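Local coordinates for eukaryotic translation initiation factor 4E type 5 (Leishmania major, PDB 7KCJ), which probably binds the 7-methylguanosine cap of messenger RNA and acts in the initiation of translation, at residues S76-A81 against L139-R144; I101-P106 against E151-E156; K105-D110 against K179-N184; E114-V119 against E170-A175. All coordinates share one frame; numbering follows the deposited sequence.

Interaction 1: residues S76-A81 against L139-R144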
loop_
_atom_site.group_PDB
_atom_site.type_symbol
_atom_site.label_atom_id
_atom_site.label_comp_id
_atom_site.label_asym_id
_atom_site.label_seq_id
_atom_site.Cartn_x
_atom_site.Cartn_y
_atom_site.Cartn_z
ATOM N N SER A 76 -3.936 -8.306 -8.409
ATOM C CA SER A 76 -3.270 -7.072 -8.789
ATOM C C SER A 76 -2.714 -6.309 -7.564
ATOM O O SER A 76 -3.033 -6.623 -6.411
ATOM C CB SER A 76 -4.191 -6.182 -9.633
ATOM O OG SER A 76 -5.106 -5.472 -8.814
ATOM N N THR A 77 -1.884 -5.297 -7.828
ATOM C CA THR A 77 -1.278 -4.479 -6.790
ATOM C C THR A 77 -1.091 -3.066 -7.303
ATOM O O THR A 77 -0.538 -2.869 -8.384
ATOM C CB THR A 77 0.084 -5.051 -6.325
ATOM O OG1 THR A 77 0.021 -6.465 -6.185
ATOM C CG2 THR A 77 0.546 -4.449 -5.030
ATOM N N LEU A 78 -1.556 -2.083 -6.546
ATOM C CA LEU A 78 -1.347 -0.666 -6.828
ATOM C C LEU A 78 -0.187 -0.290 -5.914
ATOM O O LEU A 78 -0.278 -0.506 -4.718
ATOM C CB LEU A 78 -2.588 0.168 -6.510
ATOM C CG LEU A 78 -2.437 1.668 -6.741
ATOM C CD1 LEU A 78 -2.187 1.967 -8.217
ATOM C CD2 LEU A 78 -3.691 2.429 -6.245
ATOM N N ILE A 79 0.923 0.166 -6.466
ATOM C CA ILE A 79 2.150 0.420 -5.702
ATOM C C ILE A 79 2.543 1.898 -5.624
ATOM O O ILE A 79 2.494 2.600 -6.635
ATOM C CB ILE A 79 3.274 -0.413 -6.370
ATOM C CG1 ILE A 79 2.912 -1.931 -6.407
ATOM C CG2 ILE A 79 4.649 -0.172 -5.724
ATOM C CD1 ILE A 79 3.886 -2.826 -7.303
ATOM N N PHE A 80 2.961 2.363 -4.436
ATOM C CA PHE A 80 3.446 3.725 -4.222
ATOM C C PHE A 80 4.848 3.601 -3.629
ATOM O O PHE A 80 5.001 3.009 -2.550
ATOM C CB PHE A 80 2.552 4.504 -3.236
ATOM C CG PHE A 80 1.108 4.644 -3.655
ATOM C CD1 PHE A 80 0.220 3.597 -3.493
ATOM C CD2 PHE A 80 0.638 5.830 -4.194
ATOM C CE1 PHE A 80 -1.102 3.728 -3.882
ATOM C CE2 PHE A 80 -0.681 5.953 -4.590
ATOM C CZ PHE A 80 -1.546 4.910 -4.419
ATOM N N ALA A 81 5.869 4.157 -4.305
ATOM C CA ALA A 81 7.230 4.078 -3.779
ATOM C C ALA A 81 7.844 5.450 -3.671
ATOM O O ALA A 81 7.897 6.169 -4.666
ATOM C CB ALA A 81 8.106 3.185 -4.646
ATOM N N LEU A 139 4.152 1.514 -0.176
ATOM C CA LEU A 139 2.783 1.202 0.150
ATOM C C LEU A 139 2.232 0.374 -1.005
ATOM O O LEU A 139 2.338 0.790 -2.153
ATOM C CB LEU A 139 2.014 2.514 0.274
ATOM C CG LEU A 139 0.702 2.507 1.015
ATOM C CD1 LEU A 139 0.883 2.073 2.449
ATOM C CD2 LEU A 139 0.139 3.914 1.014
ATOM N N ARG A 140 1.688 -0.819 -0.716
ATOM C CA ARG A 140 1.135 -1.694 -1.737
ATOM C C ARG A 140 -0.323 -1.973 -1.406
ATOM O O ARG A 140 -0.631 -2.396 -0.307
ATOM C CB ARG A 140 1.937 -2.996 -1.830
ATOM C CG ARG A 140 3.448 -2.787 -1.736
ATOM C CD ARG A 140 4.206 -3.651 -2.697
ATOM N NE ARG A 140 4.195 -5.048 -2.290
ATOM C CZ ARG A 140 4.456 -6.069 -3.100
ATOM N NH1 ARG A 140 4.729 -5.855 -4.382
ATOM N NH2 ARG A 140 4.448 -7.312 -2.635
ATOM N N ILE A 141 -1.229 -1.686 -2.327
ATOM C CA ILE A 141 -2.659 -1.892 -2.116
ATOM C C ILE A 141 -3.164 -3.019 -3.009
ATOM O O ILE A 141 -2.974 -2.960 -4.219
ATOM C CB ILE A 141 -3.442 -0.584 -2.295
ATOM C CG1 ILE A 141 -2.809 0.566 -1.513
ATOM C CG2 ILE A 141 -4.871 -0.757 -1.887
ATOM C CD1 ILE A 141 -3.464 1.936 -1.860
ATOM N N ALA A 142 -3.676 -4.100 -2.406
ATOM C CA ALA A 142 -4.142 -5.258 -3.158
ATOM C C ALA A 142 -5.632 -5.503 -3.032
ATOM O O ALA A 142 -6.121 -5.705 -1.918
ATOM C CB ALA A 142 -3.394 -6.497 -2.716
ATOM N N ALA A 143 -6.347 -5.565 -4.160
ATOM C CA ALA A 143 -7.781 -5.888 -4.132
ATOM C C ALA A 143 -7.931 -7.370 -3.778
ATOM O O ALA A 143 -7.352 -8.230 -4.459
ATOM C CB ALA A 143 -8.400 -5.649 -5.502
ATOM N N ARG A 144 -8.705 -7.679 -2.729
ATOM C CA ARG A 144 -8.933 -9.067 -2.341
ATOM C C ARG A 144 -10.448 -9.385 -2.169
ATOM O O ARG A 144 -10.864 -9.795 -1.077
ATOM C CB ARG A 144 -8.163 -9.374 -1.046
ATOM C CG ARG A 144 -6.652 -9.224 -1.193
ATOM C CD ARG A 144 -5.896 -10.268 -0.403
ATOM N NE ARG A 144 -5.029 -11.062 -1.269
ATOM C CZ ARG A 144 -5.154 -12.373 -1.462
ATOM N NH1 ARG A 144 -6.116 -13.053 -0.846
ATOM N NH2 ARG A 144 -4.323 -13.014 -2.276
HETATM O O HOH W 1 -4.866 -8.434 -5.225
HETATM O O HOH W 2 -5.203 -3.875 -6.217
#
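Leu78 and Phe80 pair with Ile141 and Leu139 in the middle of the curved antiparallel sheet of the eIF4E fold, where strand 77-82 runs beside strand 136-143. Two hydrogen-bonded pairs carry the join. Leu78 N gives a nearly straight bond to Ile141 O (2.9 Å, 174° at the hydrogen), returned by Ile141 N to Leu78 O; Phe80 and Leu139 exchange bonds in the same way. Between them Ile79 and Arg140 form a non-hydrogen-bonded pair. On the sheet face that carries Phe80 and Ile141, CE1 of the ring meets Ile141 CD1 at 3.6 Å, obliquely. Phe80 CG stands beside its own backbone N (chi1 -59°), which leaves Leu139 O at the ring edge and in its plane. Helix 108-121 packs on Phe80, Leu139 and Ile141 of this face. On the other face Thr77 CG2 touches Arg140 CB at 3.8 Å and also lies over one face of the guanidinium, while Ile79 CD1 is at its edge. The chain of Arg140 bends at chi2 and chi3, and its NE makes a salt bridge to Glu156 on the next strand. Beyond the last direct pair, one water donates to Ser76 O (2.8 Å) and Ala143 O (2.6 Å); a second links Ser76 OG, also hydrogen-bonded to Gly73 O, with Ile141 O and Ala143 N. These two strands thus turn apolar groups to the helix and set a charged group beside Thr77 and Ile79 on the other face, with water taking over where direct bonding ends.

Interaction 2: residues I101-P106 against E151-E156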
loop_
_atom_site.group_PDB
_atom_site.type_symbol
_atom_site.label_atom_id
_atom_site.label_comp_id
_atom_site.label_asym_id
_atom_site.label_seq_id
_atom_site.Cartn_x
_atom_site.Cartn_y
_atom_site.Cartn_z
ATOM N N ILE A 101 -2.543 -4.505 6.791
ATOM C CA ILE A 101 -3.837 -4.051 7.286
ATOM C C ILE A 101 -4.905 -4.574 6.331
ATOM O O ILE A 101 -4.942 -4.147 5.173
ATOM C CB ILE A 101 -3.877 -2.505 7.351
ATOM C CG1 ILE A 101 -2.746 -1.950 8.228
ATOM C CG2 ILE A 101 -5.225 -2.007 7.850
ATOM C CD1 ILE A 101 -2.231 -0.706 7.768
ATOM N N ASN A 102 -5.765 -5.487 6.794
ATOM C CA ASN A 102 -6.872 -5.986 5.962
ATOM C C ASN A 102 -8.136 -5.202 6.277
ATOM O O ASN A 102 -8.492 -5.079 7.442
ATOM C CB ASN A 102 -7.119 -7.463 6.192
ATOM C CG ASN A 102 -5.964 -8.308 5.717
ATOM O OD1 ASN A 102 -5.843 -8.593 4.523
ATOM N ND2 ASN A 102 -5.097 -8.714 6.630
ATOM N N LEU A 103 -8.782 -4.634 5.258
ATOM C CA LEU A 103 -9.974 -3.813 5.444
ATOM C C LEU A 103 -11.107 -4.579 4.791
ATOM O O LEU A 103 -11.092 -4.747 3.579
ATOM C CB LEU A 103 -9.767 -2.445 4.766
ATOM C CG LEU A 103 -8.558 -1.664 5.234
ATOM C CD1 LEU A 103 -8.307 -0.426 4.349
ATOM C CD2 LEU A 103 -8.687 -1.297 6.739
ATOM N N LEU A 104 -12.052 -5.091 5.585
ATOM C CA LEU A 104 -13.112 -5.954 5.083
ATOM C C LEU A 104 -14.281 -5.282 4.364
ATOM O O LEU A 104 -14.759 -5.836 3.381
ATOM C CB LEU A 104 -13.691 -6.828 6.225
ATOM C CG LEU A 104 -12.749 -7.728 7.048
ATOM C CD1 LEU A 104 -13.539 -8.757 7.818
ATOM C CD2 LEU A 104 -11.768 -8.470 6.183
ATOM N N LYS A 105 -14.814 -4.170 4.885
ATOM C CA LYS A 105 -16.031 -3.580 4.312
ATOM C C LYS A 105 -16.205 -2.090 4.622
ATOM O O LYS A 105 -15.582 -1.594 5.551
ATOM C CB LYS A 105 -17.234 -4.362 4.877
ATOM C CG LYS A 105 -17.313 -4.319 6.392
ATOM C CD LYS A 105 -18.490 -5.112 6.910
ATOM C CE LYS A 105 -18.342 -5.429 8.374
ATOM N NZ LYS A 105 -19.511 -6.171 8.905
ATOM N N PRO A 106 -17.058 -1.350 3.881
ATOM C CA PRO A 106 -17.283 0.061 4.229
ATOM C C PRO A 106 -17.984 0.201 5.570
ATOM O O PRO A 106 -18.732 -0.694 5.983
ATOM C CB PRO A 106 -18.194 0.561 3.106
ATOM C CG PRO A 106 -18.889 -0.663 2.602
ATOM C CD PRO A 106 -17.879 -1.760 2.719
ATOM N N GLU A 151 -15.926 -5.885 -0.999
ATOM C CA GLU A 151 -15.075 -4.692 -1.057
ATOM C C GLU A 151 -13.780 -4.836 -0.265
ATOM O O GLU A 151 -13.090 -3.852 -0.058
ATOM C CB GLU A 151 -15.839 -3.429 -0.665
ATOM C CG GLU A 151 -17.081 -3.236 -1.518
ATOM C CD GLU A 151 -17.822 -1.928 -1.331
ATOM O OE1 GLU A 151 -17.211 -0.962 -0.825
ATOM O OE2 GLU A 151 -19.014 -1.872 -1.702
ATOM N N GLN A 152 -13.420 -6.051 0.135
ATOM C CA GLN A 152 -12.213 -6.294 0.906
ATOM C C GLN A 152 -10.935 -5.941 0.158
ATOM O O GLN A 152 -10.803 -6.270 -1.024
ATOM C CB GLN A 152 -12.147 -7.750 1.357
ATOM C CG GLN A 152 -10.999 -8.021 2.322
ATOM C CD GLN A 152 -10.886 -9.479 2.707
ATOM O OE1 GLN A 152 -11.656 -10.353 2.232
ATOM N NE2 GLN A 152 -9.891 -9.772 3.551
ATOM N N ILE A 153 -10.015 -5.232 0.838
ATOM C CA ILE A 153 -8.695 -4.875 0.323
ATOM C C ILE A 153 -7.615 -5.125 1.398
ATOM O O ILE A 153 -7.915 -5.247 2.584
ATOM C CB ILE A 153 -8.626 -3.417 -0.222
ATOM C CG1 ILE A 153 -8.753 -2.367 0.913
ATOM C CG2 ILE A 153 -9.661 -3.180 -1.302
ATOM C CD1 ILE A 153 -8.682 -0.918 0.450
ATOM N N ARG A 154 -6.349 -5.211 0.969
ATOM C CA ARG A 154 -5.226 -5.324 1.894
ATOM C C ARG A 154 -4.220 -4.242 1.606
ATOM O O ARG A 154 -3.817 -4.088 0.462
ATOM C CB ARG A 154 -4.524 -6.683 1.803
ATOM C CG ARG A 154 -3.425 -6.804 2.877
ATOM C CD ARG A 154 -2.518 -7.990 2.690
ATOM N NE ARG A 154 -3.219 -9.263 2.637
ATOM C CZ ARG A 154 -2.642 -10.416 2.305
ATOM N NH1 ARG A 154 -1.356 -10.451 1.960
ATOM N NH2 ARG A 154 -3.353 -11.537 2.279
ATOM N N VAL A 155 -3.796 -3.515 2.626
ATOM C CA VAL A 155 -2.760 -2.512 2.484
ATOM C C VAL A 155 -1.504 -3.065 3.149
ATOM O O VAL A 155 -1.552 -3.542 4.287
ATOM C CB VAL A 155 -3.168 -1.144 3.068
ATOM C CG1 VAL A 155 -2.073 -0.102 2.805
ATOM C CG2 VAL A 155 -4.496 -0.673 2.490
ATOM N N GLU A 156 -0.404 -3.085 2.421
ATOM C CA GLU A 156 0.878 -3.587 2.907
ATOM C C GLU A 156 1.840 -2.401 2.975
ATOM O O GLU A 156 2.072 -1.743 1.962
ATOM C CB GLU A 156 1.412 -4.662 1.943
ATOM C CG GLU A 156 2.818 -5.171 2.249
ATOM C CD GLU A 156 3.324 -6.229 1.284
ATOM O OE1 GLU A 156 4.219 -7.013 1.667
ATOM O OE2 GLU A 156 2.819 -6.272 0.137
HETATM O O HOH W 3 -17.052 -5.911 1.752
#
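Ile101 pairs with Val155 and Leu103 with Ile153, and their backbone bonds join strands 97-103 and 153-159 as antiparallel neighbours in the sheet. Ile101 N reaches Val155 O at 2.9 Å, and Leu103 N reaches Ile153 O at 2.9 Å; each pair also bonds in the reverse direction. Past the last pair, a CA-H...O contact runs from Gln152 CA to Leu103 O (3.3 Å), and a water bridges Leu104 O to Glu151 N. The apolar contacts lie on the face turned to helix 108-121: Leu103 CD1 meets CD1 of Ile153 at 3.9 Å and CG2 of Val155 a little farther off. Ile153 places CG1 between its backbone N and carbonyl carbon (chi1 69°), bringing CG1 and CD1 against Leu103. The polar side-chain contact is on the other face, where Asn102 and Arg154 lie alongside each other with amide and guanidinium planes 82° apart. Arg154 NE donates to Asn102 OD1 over 3.3 Å, a long and bent bond (144° at the hydrogen) tilted from both planes. Asn102 ND2 turns instead to Asn187 on the edge strand. At the outer end, Leu104 CD2 packs on the Gln152 amide, 3.5 Å from NE2, and Pro106 CD lies 3.7 Å from Glu151 OE1. Strong, straight backbone bonds therefore set the pairing, while the Asn102 amide is shared between both neighbouring strands and adds a modest polar tie.

Interaction 3: residues K105-D110 against K179-N184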
loop_
_atom_site.group_PDB
_atom_site.type_symbol
_atom_site.label_atom_id
_atom_site.label_comp_id
_atom_site.label_asym_id
_atom_site.label_seq_id
_atom_site.Cartn_x
_atom_site.Cartn_y
_atom_site.Cartn_z
ATOM N N LYS A 105 -14.814 -4.170 4.885
ATOM C CA LYS A 105 -16.031 -3.580 4.312
ATOM C C LYS A 105 -16.205 -2.090 4.622
ATOM O O LYS A 105 -15.582 -1.594 5.551
ATOM C CB LYS A 105 -17.234 -4.362 4.877
ATOM C CG LYS A 105 -17.313 -4.319 6.392
ATOM C CD LYS A 105 -18.490 -5.112 6.910
ATOM C CE LYS A 105 -18.342 -5.429 8.374
ATOM N NZ LYS A 105 -19.511 -6.171 8.905
ATOM N N PRO A 106 -17.058 -1.350 3.881
ATOM C CA PRO A 106 -17.283 0.061 4.229
ATOM C C PRO A 106 -17.984 0.201 5.570
ATOM O O PRO A 106 -18.732 -0.694 5.983
ATOM C CB PRO A 106 -18.194 0.561 3.106
ATOM C CG PRO A 106 -18.889 -0.663 2.602
ATOM C CD PRO A 106 -17.879 -1.760 2.719
ATOM N N PRO A 107 -17.783 1.340 6.264
ATOM C CA PRO A 107 -16.905 2.470 5.909
ATOM C C PRO A 107 -15.418 2.257 6.230
ATOM O O PRO A 107 -14.604 3.110 5.904
ATOM C CB PRO A 107 -17.499 3.620 6.724
ATOM C CG PRO A 107 -18.052 2.958 7.962
ATOM C CD PRO A 107 -18.455 1.553 7.559
ATOM N N THR A 108 -15.065 1.121 6.849
ATOM C CA THR A 108 -13.678 0.805 7.232
ATOM C C THR A 108 -12.698 0.829 6.053
ATOM O O THR A 108 -11.587 1.343 6.189
ATOM C CB THR A 108 -13.641 -0.520 8.000
ATOM O OG1 THR A 108 -14.494 -0.426 9.152
ATOM C CG2 THR A 108 -12.241 -0.912 8.396
ATOM N N THR A 109 -13.086 0.290 4.914
ATOM C CA THR A 109 -12.232 0.281 3.730
ATOM C C THR A 109 -11.838 1.714 3.313
ATOM O O THR A 109 -10.652 2.018 3.170
ATOM C CB THR A 109 -12.951 -0.449 2.592
ATOM O OG1 THR A 109 -14.296 0.044 2.506
ATOM C CG2 THR A 109 -12.963 -1.946 2.785
ATOM N N ASP A 110 -12.821 2.610 3.264
ATOM C CA ASP A 110 -12.568 3.979 2.849
ATOM C C ASP A 110 -11.766 4.737 3.893
ATOM O O ASP A 110 -10.674 5.216 3.576
ATOM C CB ASP A 110 -13.880 4.690 2.501
ATOM C CG ASP A 110 -14.551 4.121 1.271
ATOM O OD1 ASP A 110 -13.885 4.040 0.217
ATOM O OD2 ASP A 110 -15.739 3.764 1.361
ATOM N N LYS A 179 -11.709 6.300 15.041
ATOM C CA LYS A 179 -12.636 6.527 13.935
ATOM C C LYS A 179 -14.022 5.841 14.152
ATOM O O LYS A 179 -14.896 5.953 13.300
ATOM C CB LYS A 179 -11.999 6.101 12.594
ATOM C CG LYS A 179 -10.968 7.105 12.072
ATOM C CD LYS A 179 -10.586 6.846 10.607
ATOM C CE LYS A 179 -10.190 8.123 9.905
ATOM N NZ LYS A 179 -9.960 7.928 8.446
ATOM N N GLY A 180 -14.210 5.142 15.272
ATOM C CA GLY A 180 -15.452 4.435 15.561
ATOM C C GLY A 180 -15.621 3.181 14.719
ATOM O O GLY A 180 -16.729 2.644 14.614
ATOM N N LEU A 181 -14.525 2.692 14.121
ATOM C CA LEU A 181 -14.580 1.531 13.258
ATOM C C LEU A 181 -14.780 0.258 14.036
ATOM O O LEU A 181 -14.297 0.131 15.167
ATOM C CB LEU A 181 -13.364 1.480 12.328
ATOM C CG LEU A 181 -13.195 2.770 11.470
ATOM C CD1 LEU A 181 -11.899 2.761 10.680
ATOM C CD2 LEU A 181 -14.407 3.031 10.581
ATOM N N ALA A 182 -15.563 -0.658 13.450
ATOM C CA ALA A 182 -15.928 -1.924 14.064
ATOM C C ALA A 182 -14.755 -2.883 14.110
ATOM O O ALA A 182 -14.061 -3.042 13.101
ATOM C CB ALA A 182 -17.079 -2.546 13.288
ATOM N N ALA A 183 -14.544 -3.528 15.264
ATOM C CA ALA A 183 -13.460 -4.493 15.521
ATOM C C ALA A 183 -13.458 -5.676 14.567
ATOM O O ALA A 183 -12.388 -6.157 14.202
ATOM C CB ALA A 183 -13.515 -4.998 16.959
ATOM N N ASN A 184 -14.636 -6.119 14.127
ATOM C CA ASN A 184 -14.754 -7.222 13.181
ATOM C C ASN A 184 -14.496 -6.820 11.725
ATOM O O ASN A 184 -14.618 -7.669 10.858
ATOM C CB ASN A 184 -16.159 -7.845 13.293
ATOM C CG ASN A 184 -17.303 -7.035 12.713
ATOM O OD1 ASN A 184 -17.131 -5.950 12.148
ATOM N ND2 ASN A 184 -18.514 -7.555 12.845
HETATM O O HOH W 4 -19.190 -4.517 11.257
HETATM O O HOH W 5 -16.968 -0.082 10.671
#
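Thr108 and Leu181 meet where the start of helix 108-121 faces the loop that follows helix 165-178. Leu181 holds CG beside its own backbone N and anti to the carbonyl carbon (chi1 -56°); CD1 continues the extended chain, and the other branch, CD2, comes to Thr108 OG1 at 3.7 Å. The same methyl lies loosely, 4.5 Å, from Pro107 CG. Pro107 follows a cis peptide bond, which turns the chain sharply just ahead of the helix. Thr108 sets OG1 beside its backbone N, on the side of the loop, and leaves CG2 anti to that N. The hydroxyl hydrogen-bonds Ser185 OG and also a water, 2.9 Å away, that accepts from Ala182 N at 3.2 Å. One hydroxyl is therefore held by two polar partners while an apolar methyl rests against it. Farther out, Lys105 starts with its CG between backbone N and carbonyl carbon (chi1 59°) and then runs fully extended, crossing the side chain of Asn184 at about a right angle. Its NZ stays 4.0 Å from Asn184 OD1. A water closes that gap, accepting from Lys105 NZ at 2.9 Å and donating to Asn184 OD1 at 2.7 Å. Both polar links between the two segments pass through water, consistent with a contact at the protein surface. Gly180 ends helix 165-178 in a Schellman motif, and Leu181 then turns back toward the N-terminal end of helix 108-121, where Met176 of helix 165-178 and Tyr186 of the edge strand 186-191 touch both Leu181 and Thr108.

Interaction 4: residues E114-V119 against E170-A175; sequences ELVLAV and EFLAEA
Leu172 is the buried centre of this purely apolar contact between helices 108-121 and 165-178, touched by Leu115, Val116 and Val119. Its CD2 lies 3.6 Å from Val119 CG2, 4.1 Å from Leu115 CD2 and 4.3 Å from Val116 CG2. Leu172 CG stands beside its own backbone N (chi1 -71°), and this turns the branched end to the opposing helix although its CB does not head straight there. Nearer the outside, Ala175 CB sits against both methyls of Leu115, each at 3.7 Å. The shortest approach belongs to Phe171, also partly exposed: Val119 CG1 comes to the ring edge at CE2, 3.4 Å away and in the ring plane. Glu114 and Glu174 are exposed and take no part, whereas Leu172 and Val116 are buried against Ile101 of the sheet. The segment axes stay 11.1 Å apart at 141°, so the gap between the helices is filled by side chains. Two roughly antiparallel helices lying side by side on one face of a curved antiparallel sheet are typical of the eIF4E fold, in which helices back the convex face of the sheet.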
loop_
_atom_site.group_PDB
_atom_site.type_symbol
_atom_site.label_atom_id
_atom_site.label_comp_id
_atom_site.label_asym_id
_atom_site.label_seq_id
_atom_site.Cartn_x
_atom_site.Cartn_y
_atom_site.Cartn_z
ATOM N N GLU A 114 -7.739 5.908 3.732
ATOM C CA GLU A 114 -7.393 7.322 3.869
ATOM C C GLU A 114 -6.392 7.534 4.978
ATOM O O GLU A 114 -5.415 8.254 4.781
ATOM C CB GLU A 114 -8.635 8.180 4.146
ATOM C CG GLU A 114 -9.594 8.249 2.976
ATOM C CD GLU A 114 -10.876 8.987 3.293
ATOM O OE1 GLU A 114 -10.818 10.002 4.026
ATOM O OE2 GLU A 114 -11.941 8.549 2.807
ATOM N N LEU A 115 -6.608 6.883 6.131
ATOM C CA LEU A 115 -5.701 7.008 7.256
ATOM C C LEU A 115 -4.304 6.506 6.914
ATOM O O LEU A 115 -3.334 7.209 7.186
ATOM C CB LEU A 115 -6.269 6.283 8.482
ATOM C CG LEU A 115 -5.324 6.183 9.688
ATOM C CD1 LEU A 115 -5.285 7.493 10.461
ATOM C CD2 LEU A 115 -5.708 5.044 10.569
ATOM N N VAL A 116 -4.195 5.301 6.321
ATOM C CA VAL A 116 -2.894 4.722 5.984
ATOM C C VAL A 116 -2.162 5.582 4.957
ATOM O O VAL A 116 -0.981 5.897 5.142
ATOM C CB VAL A 116 -3.011 3.248 5.539
ATOM C CG1 VAL A 116 -1.637 2.689 5.202
ATOM C CG2 VAL A 116 -3.648 2.397 6.631
ATOM N N LEU A 117 -2.888 6.037 3.903
ATOM C CA LEU A 117 -2.291 6.907 2.878
ATOM C C LEU A 117 -1.729 8.191 3.529
ATOM O O LEU A 117 -0.598 8.568 3.252
ATOM C CB LEU A 117 -3.314 7.280 1.788
ATOM C CG LEU A 117 -3.703 6.171 0.794
ATOM C CD1 LEU A 117 -4.798 6.624 -0.133
ATOM C CD2 LEU A 117 -2.505 5.672 -0.025
ATOM N N ALA A 118 -2.475 8.773 4.471
ATOM C CA ALA A 118 -2.047 9.979 5.181
ATOM C C ALA A 118 -0.863 9.741 6.117
ATOM O O ALA A 118 0.106 10.498 6.052
ATOM C CB ALA A 118 -3.211 10.598 5.938
ATOM N N VAL A 119 -0.912 8.700 6.963
ATOM C CA VAL A 119 0.181 8.424 7.883
ATOM C C VAL A 119 1.507 8.102 7.142
ATOM O O VAL A 119 2.580 8.501 7.591
ATOM C CB VAL A 119 -0.166 7.347 8.951
ATOM C CG1 VAL A 119 -1.317 7.750 9.868
ATOM C CG2 VAL A 119 -0.352 5.965 8.366
ATOM N N GLU A 170 0.832 0.428 16.588
ATOM C CA GLU A 170 -0.028 0.880 17.689
ATOM C C GLU A 170 -0.668 2.229 17.371
ATOM O O GLU A 170 -1.825 2.449 17.713
ATOM C CB GLU A 170 0.712 0.926 19.027
ATOM C CG GLU A 170 -0.219 1.010 20.226
ATOM C CD GLU A 170 -1.282 -0.075 20.303
ATOM O OE1 GLU A 170 -0.948 -1.262 20.075
ATOM O OE2 GLU A 170 -2.454 0.263 20.587
ATOM N N PHE A 171 0.047 3.106 16.652
ATOM C CA PHE A 171 -0.513 4.393 16.234
ATOM C C PHE A 171 -1.715 4.150 15.311
ATOM O O PHE A 171 -2.746 4.785 15.484
ATOM C CB PHE A 171 0.532 5.251 15.505
ATOM C CG PHE A 171 -0.072 6.541 15.011
ATOM C CD1 PHE A 171 -0.374 7.565 15.894
ATOM C CD2 PHE A 171 -0.438 6.692 13.687
ATOM C CE1 PHE A 171 -0.968 8.739 15.446
ATOM C CE2 PHE A 171 -1.037 7.868 13.244
ATOM C CZ PHE A 171 -1.284 8.888 14.120
ATOM N N LEU A 172 -1.572 3.227 14.345
ATOM C CA LEU A 172 -2.649 2.918 13.417
ATOM C C LEU A 172 -3.836 2.310 14.168
ATOM O O LEU A 172 -4.973 2.675 13.890
ATOM C CB LEU A 172 -2.166 1.956 12.320
ATOM C CG LEU A 172 -1.209 2.538 11.305
ATOM C CD1 LEU A 172 -0.544 1.418 10.462
ATOM C CD2 LEU A 172 -1.919 3.523 10.431
ATOM N N ALA A 173 -3.580 1.411 15.135
ATOM C CA ALA A 173 -4.653 0.774 15.889
ATOM C C ALA A 173 -5.425 1.774 16.745
ATOM O O ALA A 173 -6.642 1.681 16.832
ATOM C CB ALA A 173 -4.100 -0.349 16.757
ATOM N N GLU A 174 -4.731 2.716 17.395
ATOM C CA GLU A 174 -5.420 3.728 18.196
ATOM C C GLU A 174 -6.240 4.666 17.288
ATOM O O GLU A 174 -7.350 5.035 17.673
ATOM C CB GLU A 174 -4.443 4.508 19.073
ATOM C CG GLU A 174 -3.848 3.666 20.172
ATOM C CD GLU A 174 -3.117 4.488 21.217
ATOM O OE1 GLU A 174 -2.469 5.490 20.839
ATOM O OE2 GLU A 174 -3.201 4.134 22.414
ATOM N N ALA A 175 -5.736 4.980 16.057
ATOM C CA ALA A 175 -6.447 5.863 15.122
ATOM C C ALA A 175 -7.696 5.220 14.498
ATOM O O ALA A 175 -8.689 5.912 14.281
ATOM C CB ALA A 175 -5.520 6.371 14.031
#

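Interactions 1 and 2 flank the join between strands 136-143 and 153-159 in one sheet, where Ala142 N lies 2.9 Å from Arg154 O and Leu139 CD1 packs on Val155 CG1 at 3.7 Å. Interaction 4 lies on the sheet face that both share. Leu139 CD1 meets Val116 CG1 at 3.8 Å, and Ile101 CD1 meets Val116 CG2 at 3.6 Å. Interaction 3 shares Lys105 and Pro106 with interaction 2, their centres about 9 Å apart, and lies where helix 108-121 begins and helix 165-178 has ended, the two helices that pack in interaction 4. Interactions 1 and 3 are farthest apart, with centres about 19 Å from each other.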